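Local coordinates for microcin B17-processing protein McbC (Escherichia coli str. K-12 substr. MG1655, PDB 6GRH) that acts as an FMN-binding oxidoreductase of the nitroreductase family and is needed to process the inactive microcin B17 precursor into the active peptide, at residues S169-L174 with E180-P185; Y242-M247 with V254-V259. All coordinates share one frame; numbering follows the deposited sequence.

Interaction 1. Residues S169-L174 with E180-P185; sequences SLYRSL and ERLGKP. With FMN (flavin mononucleotide), chain O.
A first torsion of 176° swings CG of Tyr-171 away from the backbone N and beside the carbonyl carbon, and the phenol leaves helix 167-175 and reaches the turn that follows helix 179-182. Its hydroxyl donates to the carbonyl O of Gly-183, OH to O 2.5 Å, a short bond that lies in the carbonyl plane with a C=O...donor angle of 159°. Gly-183 is the first residue to leave the helix, and its positive phi of 85° belongs to the bend in which this carbonyl is presented to the phenol. The same side of the ring carries apolar packing: CE2 lies 3.8 Å from CD of Pro-185, which comes in at the ring edge, and 4.2 Å from CD2 of Leu-182, which approaches obliquely. Tyrosine and proline side chains cross at about a right angle, and the phenol thus joins a polar tip to an apolar flank.

Arg-181, in helix 179-182, reaches the flavin instead. Extended from CG to NE, it holds its guanidinium edge-on to the pyrimidine carbonyl of FMN, so that NH1 (2.9 Å) and NH2 (3.0 Å) both bond to O2. This positive fork would polarise the C2=O2 group and probably help to stabilise negative charge on the reduced isoalloxazine. Asp-178 forms a salt bridge to NH1 of the arginine, while Ser-85, Arg-82, Arg-233 and Ala-236 of the same chain, and Arg-117 of the second subunit, supply further hydrogen bonds to the cofactor.

Within helix 167-175, the O of Leu-170 accepts both Ser-173 OG and Leu-174 N from one face of its plane. The contact rests on the antiparallel sheet: Leu-174, Leu-182 and Pro-185 all pack on Phe-261 of strand 254-263, and Leu-174 also meets Cys-134 of strand 129-135.

Interaction 2. Residues Y242-M247 with V254-V259; sequences YVAKTM and VAPLIV
Pro-256 packs against Val-243 and Ala-244, and so lays helix 240-246 on strand 254-263 of the antiparallel sheet in this nitroreductase fold. The proline ring can be followed atom by atom. Its CB lies 4.3 Å from CG1 of Val-243; CG, next in the ring, stays beside the same methyl at 4.2 Å; CD, where the ring turns back to the backbone N, meets CB of Ala-244 at 4.1 Å. Two successive helix residues thereby share one small ring, in a buried contact with no hydrogen bond between the segments.

Directly after the proline the pairing of the strand is disturbed by a classic beta bulge, Leu-257 and Ile-258 both standing opposite Tyr-191 of strand 187-194. The irregularity is local, and the leucine and isoleucine side chains pack on helix 204-227, with Met-212 of the second subunit close by. Val-243, for its part, also touches Tyr-238 and Leu-174.

Near its end the helix is tied to itself: the O of Tyr-242 takes two bonds from Thr-246, from opposite faces of its plane, one from N at 3.0 Å and one from OG1 at 2.8 Å.

Interactions 1 and 2 meet along helix 167-175, their centres about 14 Å apart. Arg-172 NE lies 2.9 Å from Tyr-242 OH, a probable hydrogen bond, and Ser-173 O packs 3.2 Å from Val-243 CG2. Deeper in, Leu-174 CD2 touches Val-259 CG2 at 3.6 Å, so the helix that sends Tyr-171 to Gly-183 also rests on the strand bearing Pro-256. One residue from each of 180-185 and 254-259 touches the same FMN: Arg-181 at the pyrimidine carbonyl, and Ile-258, whose CD1 is 3.8 Å from C7M at the dimethylbenzene end. The Tyr-171 and Pro-256 contacts themselves stand back from the flavin, the side chain of Val-243 being about 12 Å from it.

Interaction 1. Residues S169-L174 with E180-P185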
# COMPACT_ATOMS: atom_id res chain seq x y z
N SER D 169 -26.79 -21.36 -10.59
CA SER D 169 -25.64 -20.45 -10.76
C SER D 169 -25.39 -19.60 -9.53
O SER D 169 -24.25 -19.40 -9.12
CB SER D 169 -25.82 -19.51 -11.94
OG SER D 169 -25.99 -20.22 -13.14
N LEU D 170 -26.47 -19.06 -8.96
CA LEU D 170 -26.37 -18.25 -7.76
C LEU D 170 -25.85 -19.04 -6.61
O LEU D 170 -25.02 -18.55 -5.87
CB LEU D 170 -27.72 -17.67 -7.32
CG LEU D 170 -28.14 -16.33 -7.86
CD1 LEU D 170 -29.57 -16.06 -7.41
CD2 LEU D 170 -27.18 -15.23 -7.40
N TYR D 171 -26.42 -20.23 -6.41
CA TYR D 171 -25.99 -21.14 -5.35
C TYR D 171 -24.50 -21.49 -5.48
O TYR D 171 -23.76 -21.42 -4.50
CB TYR D 171 -26.82 -22.42 -5.36
CG TYR D 171 -26.35 -23.43 -4.35
CD1 TYR D 171 -25.49 -24.47 -4.72
CD2 TYR D 171 -26.70 -23.32 -3.01
CE1 TYR D 171 -25.04 -25.39 -3.78
CE2 TYR D 171 -26.25 -24.25 -2.07
CZ TYR D 171 -25.43 -25.28 -2.47
OH TYR D 171 -24.96 -26.16 -1.53
N ARG D 172 -24.09 -21.85 -6.69
CA ARG D 172 -22.69 -22.19 -6.94
C ARG D 172 -21.77 -21.02 -6.53
O ARG D 172 -20.82 -21.21 -5.77
CB ARG D 172 -22.49 -22.57 -8.41
CG ARG D 172 -21.07 -22.94 -8.77
CD ARG D 172 -20.94 -23.37 -10.22
NE ARG D 172 -19.58 -23.07 -10.70
CZ ARG D 172 -18.51 -23.85 -10.54
NH1 ARG D 172 -18.59 -25.05 -9.93
NH2 ARG D 172 -17.33 -23.42 -11.01
N SER D 173 -22.10 -19.81 -6.99
CA SER D 173 -21.27 -18.63 -6.68
C SER D 173 -21.20 -18.29 -5.18
O SER D 173 -20.13 -17.96 -4.64
CB SER D 173 -21.70 -17.42 -7.51
OG SER D 173 -22.85 -16.77 -6.98
N LEU D 174 -22.33 -18.40 -4.49
CA LEU D 174 -22.37 -18.00 -3.06
C LEU D 174 -21.77 -19.01 -2.08
O LEU D 174 -21.31 -18.64 -1.03
CB LEU D 174 -23.81 -17.73 -2.65
CG LEU D 174 -24.50 -16.52 -3.29
CD1 LEU D 174 -25.96 -16.49 -2.88
CD2 LEU D 174 -23.84 -15.26 -2.84
N GLU D 180 -21.17 -28.80 -0.18
CA GLU D 180 -21.71 -30.05 0.35
C GLU D 180 -22.10 -29.92 1.83
O GLU D 180 -23.16 -30.38 2.23
CB GLU D 180 -20.75 -31.22 0.16
CG GLU D 180 -21.46 -32.57 0.27
CD GLU D 180 -20.51 -33.75 0.31
OE1 GLU D 180 -19.33 -33.61 -0.10
OE2 GLU D 180 -20.94 -34.84 0.77
N ARG D 181 -21.22 -29.31 2.63
CA ARG D 181 -21.49 -29.13 4.05
C ARG D 181 -22.63 -28.12 4.27
O ARG D 181 -23.47 -28.30 5.15
CB ARG D 181 -20.20 -28.70 4.77
CG ARG D 181 -20.38 -28.13 6.16
CD ARG D 181 -19.08 -28.06 6.95
NE ARG D 181 -19.35 -27.26 8.14
CZ ARG D 181 -19.39 -25.93 8.17
NH1 ARG D 181 -19.13 -25.21 7.08
NH2 ARG D 181 -19.71 -25.32 9.30
N LEU D 182 -22.68 -27.08 3.45
CA LEU D 182 -23.74 -26.07 3.55
C LEU D 182 -25.13 -26.64 3.35
O LEU D 182 -26.04 -26.25 4.06
CB LEU D 182 -23.53 -24.92 2.56
CG LEU D 182 -24.55 -23.78 2.62
CD1 LEU D 182 -24.43 -23.02 3.94
CD2 LEU D 182 -24.37 -22.85 1.44
N GLY D 183 -25.27 -27.53 2.38
CA GLY D 183 -26.56 -28.14 2.04
C GLY D 183 -27.32 -27.23 1.10
O GLY D 183 -26.72 -26.63 0.19
N LYS D 184 -28.63 -27.10 1.33
CA LYS D 184 -29.51 -26.38 0.42
C LYS D 184 -30.36 -25.36 1.17
O LYS D 184 -31.48 -25.64 1.58
CB LYS D 184 -30.35 -27.38 -0.36
CG LYS D 184 -29.51 -28.18 -1.34
CD LYS D 184 -30.37 -28.91 -2.35
CE LYS D 184 -30.92 -30.20 -1.78
NZ LYS D 184 -29.86 -31.26 -1.74
N PRO D 185 -29.81 -24.14 1.36
CA PRO D 185 -30.59 -23.03 1.89
C PRO D 185 -31.67 -22.57 0.90
O PRO D 185 -31.54 -22.77 -0.30
CB PRO D 185 -29.55 -21.94 2.14
CG PRO D 185 -28.24 -22.47 1.71
CD PRO D 185 -28.45 -23.75 0.98
N1 FMN O . -19.36 -20.52 9.04
C2 FMN O . -18.98 -21.36 8.05
O2 FMN O . -19.28 -22.56 8.17
N3 FMN O . -18.31 -20.93 6.95
C4 FMN O . -17.97 -19.63 6.77
O4 FMN O . -17.36 -19.25 5.75
C4A FMN O . -18.34 -18.65 7.82
N5 FMN O . -18.03 -17.34 7.73
C5A FMN O . -18.40 -16.46 8.70
C6 FMN O . -18.08 -15.12 8.56
C7 FMN O . -18.43 -14.19 9.54
C7M FMN O . -18.06 -12.73 9.36
C8 FMN O . -19.17 -14.63 10.75
C8M FMN O . -19.56 -13.64 11.80
C9 FMN O . -19.51 -15.98 10.90
C9A FMN O . -19.15 -16.93 9.92
N10 FMN O . -19.47 -18.31 10.04
C10 FMN O . -19.07 -19.19 9.00
C1' FMN O . -20.21 -18.85 11.18
C2' FMN O . -19.26 -19.10 12.33
O2' FMN O . -18.41 -20.22 12.01
C3' FMN O . -20.05 -19.31 13.63
O3' FMN O . -20.72 -18.09 13.99
C4' FMN O . -19.19 -19.77 14.80
O4' FMN O . -18.61 -21.04 14.49
C5' FMN O . -19.95 -19.92 16.11
O5' FMN O . -21.03 -20.84 15.92
P FMN O . -22.54 -20.41 16.19
O1P FMN O . -22.85 -19.27 15.25
O2P FMN O . -23.32 -21.67 15.85
O3P FMN O . -22.51 -20.06 17.65

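Interaction 2. Residues Y242-M247 with V254-V259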
# COMPACT_ATOMS: atom_id res chain seq x y z
N TYR D 242 -16.92 -13.56 -8.45
CA TYR D 242 -17.86 -14.46 -9.10
C TYR D 242 -19.30 -14.18 -8.61
O TYR D 242 -20.23 -14.13 -9.41
CB TYR D 242 -17.44 -15.88 -8.79
CG TYR D 242 -18.22 -17.01 -9.40
CD1 TYR D 242 -18.89 -16.89 -10.61
CD2 TYR D 242 -18.21 -18.27 -8.79
CE1 TYR D 242 -19.57 -17.97 -11.18
CE2 TYR D 242 -18.91 -19.34 -9.31
CZ TYR D 242 -19.57 -19.19 -10.50
OH TYR D 242 -20.22 -20.29 -11.01
N VAL D 243 -19.46 -13.98 -7.31
CA VAL D 243 -20.73 -13.52 -6.74
C VAL D 243 -21.15 -12.18 -7.39
O VAL D 243 -22.28 -12.06 -7.90
CB VAL D 243 -20.64 -13.39 -5.21
CG1 VAL D 243 -21.87 -12.69 -4.63
CG2 VAL D 243 -20.48 -14.79 -4.61
N ALA D 244 -20.23 -11.22 -7.43
CA ALA D 244 -20.52 -9.92 -8.05
C ALA D 244 -21.00 -10.06 -9.51
O ALA D 244 -22.01 -9.49 -9.89
CB ALA D 244 -19.34 -8.98 -7.95
N LYS D 245 -20.26 -10.85 -10.31
CA LYS D 245 -20.55 -11.05 -11.73
C LYS D 245 -21.94 -11.69 -11.91
O LYS D 245 -22.75 -11.25 -12.76
CB LYS D 245 -19.48 -11.94 -12.34
CG LYS D 245 -19.65 -12.36 -13.80
CD LYS D 245 -19.19 -11.26 -14.74
CE LYS D 245 -19.39 -11.67 -16.21
NZ LYS D 245 -18.20 -11.30 -17.05
N THR D 246 -22.22 -12.70 -11.08
CA THR D 246 -23.46 -13.48 -11.15
C THR D 246 -24.68 -12.61 -10.83
O THR D 246 -25.72 -12.73 -11.46
CB THR D 246 -23.38 -14.73 -10.23
OG1 THR D 246 -22.27 -15.52 -10.66
CG2 THR D 246 -24.62 -15.59 -10.32
N MET D 247 -24.51 -11.70 -9.89
CA MET D 247 -25.51 -10.69 -9.54
C MET D 247 -25.54 -9.45 -10.47
O MET D 247 -26.35 -8.54 -10.25
CB MET D 247 -25.28 -10.25 -8.09
CG MET D 247 -25.53 -11.37 -7.08
SD MET D 247 -25.05 -10.90 -5.40
CE MET D 247 -26.30 -9.71 -5.03
N VAL D 254 -19.11 -1.39 -6.51
CA VAL D 254 -19.77 -2.13 -5.42
C VAL D 254 -19.17 -3.54 -5.28
O VAL D 254 -18.79 -4.19 -6.27
CB VAL D 254 -21.31 -2.11 -5.59
CG1 VAL D 254 -21.77 -2.67 -6.93
CG2 VAL D 254 -22.03 -2.85 -4.47
N ALA D 255 -18.99 -3.98 -4.03
CA ALA D 255 -18.35 -5.27 -3.73
C ALA D 255 -19.16 -5.98 -2.63
O ALA D 255 -19.59 -5.34 -1.70
CB ALA D 255 -16.88 -5.10 -3.33
N PRO D 256 -19.39 -7.30 -2.76
CA PRO D 256 -20.03 -8.08 -1.69
C PRO D 256 -19.11 -8.27 -0.47
O PRO D 256 -18.00 -8.74 -0.62
CB PRO D 256 -20.33 -9.42 -2.38
CG PRO D 256 -19.27 -9.56 -3.41
CD PRO D 256 -19.01 -8.17 -3.91
N LEU D 257 -19.56 -7.86 0.70
CA LEU D 257 -18.77 -7.98 1.92
C LEU D 257 -18.97 -9.31 2.65
O LEU D 257 -18.03 -9.84 3.24
CB LEU D 257 -19.06 -6.82 2.89
CG LEU D 257 -18.59 -5.44 2.46
CD1 LEU D 257 -18.97 -4.39 3.47
CD2 LEU D 257 -17.10 -5.43 2.20
N ILE D 258 -20.20 -9.81 2.64
CA ILE D 258 -20.57 -10.98 3.41
C ILE D 258 -21.88 -11.52 2.86
O ILE D 258 -22.71 -10.77 2.32
CB ILE D 258 -20.63 -10.65 4.93
CG1 ILE D 258 -20.53 -11.89 5.80
CG2 ILE D 258 -21.86 -9.85 5.30
CD1 ILE D 258 -19.16 -12.53 5.77
N VAL D 259 -22.02 -12.83 2.94
CA VAL D 259 -23.22 -13.54 2.53
C VAL D 259 -23.88 -14.11 3.79
O VAL D 259 -23.19 -14.41 4.77
CB VAL D 259 -22.87 -14.64 1.50
CG1 VAL D 259 -24.06 -15.55 1.21
CG2 VAL D 259 -22.36 -14.01 0.21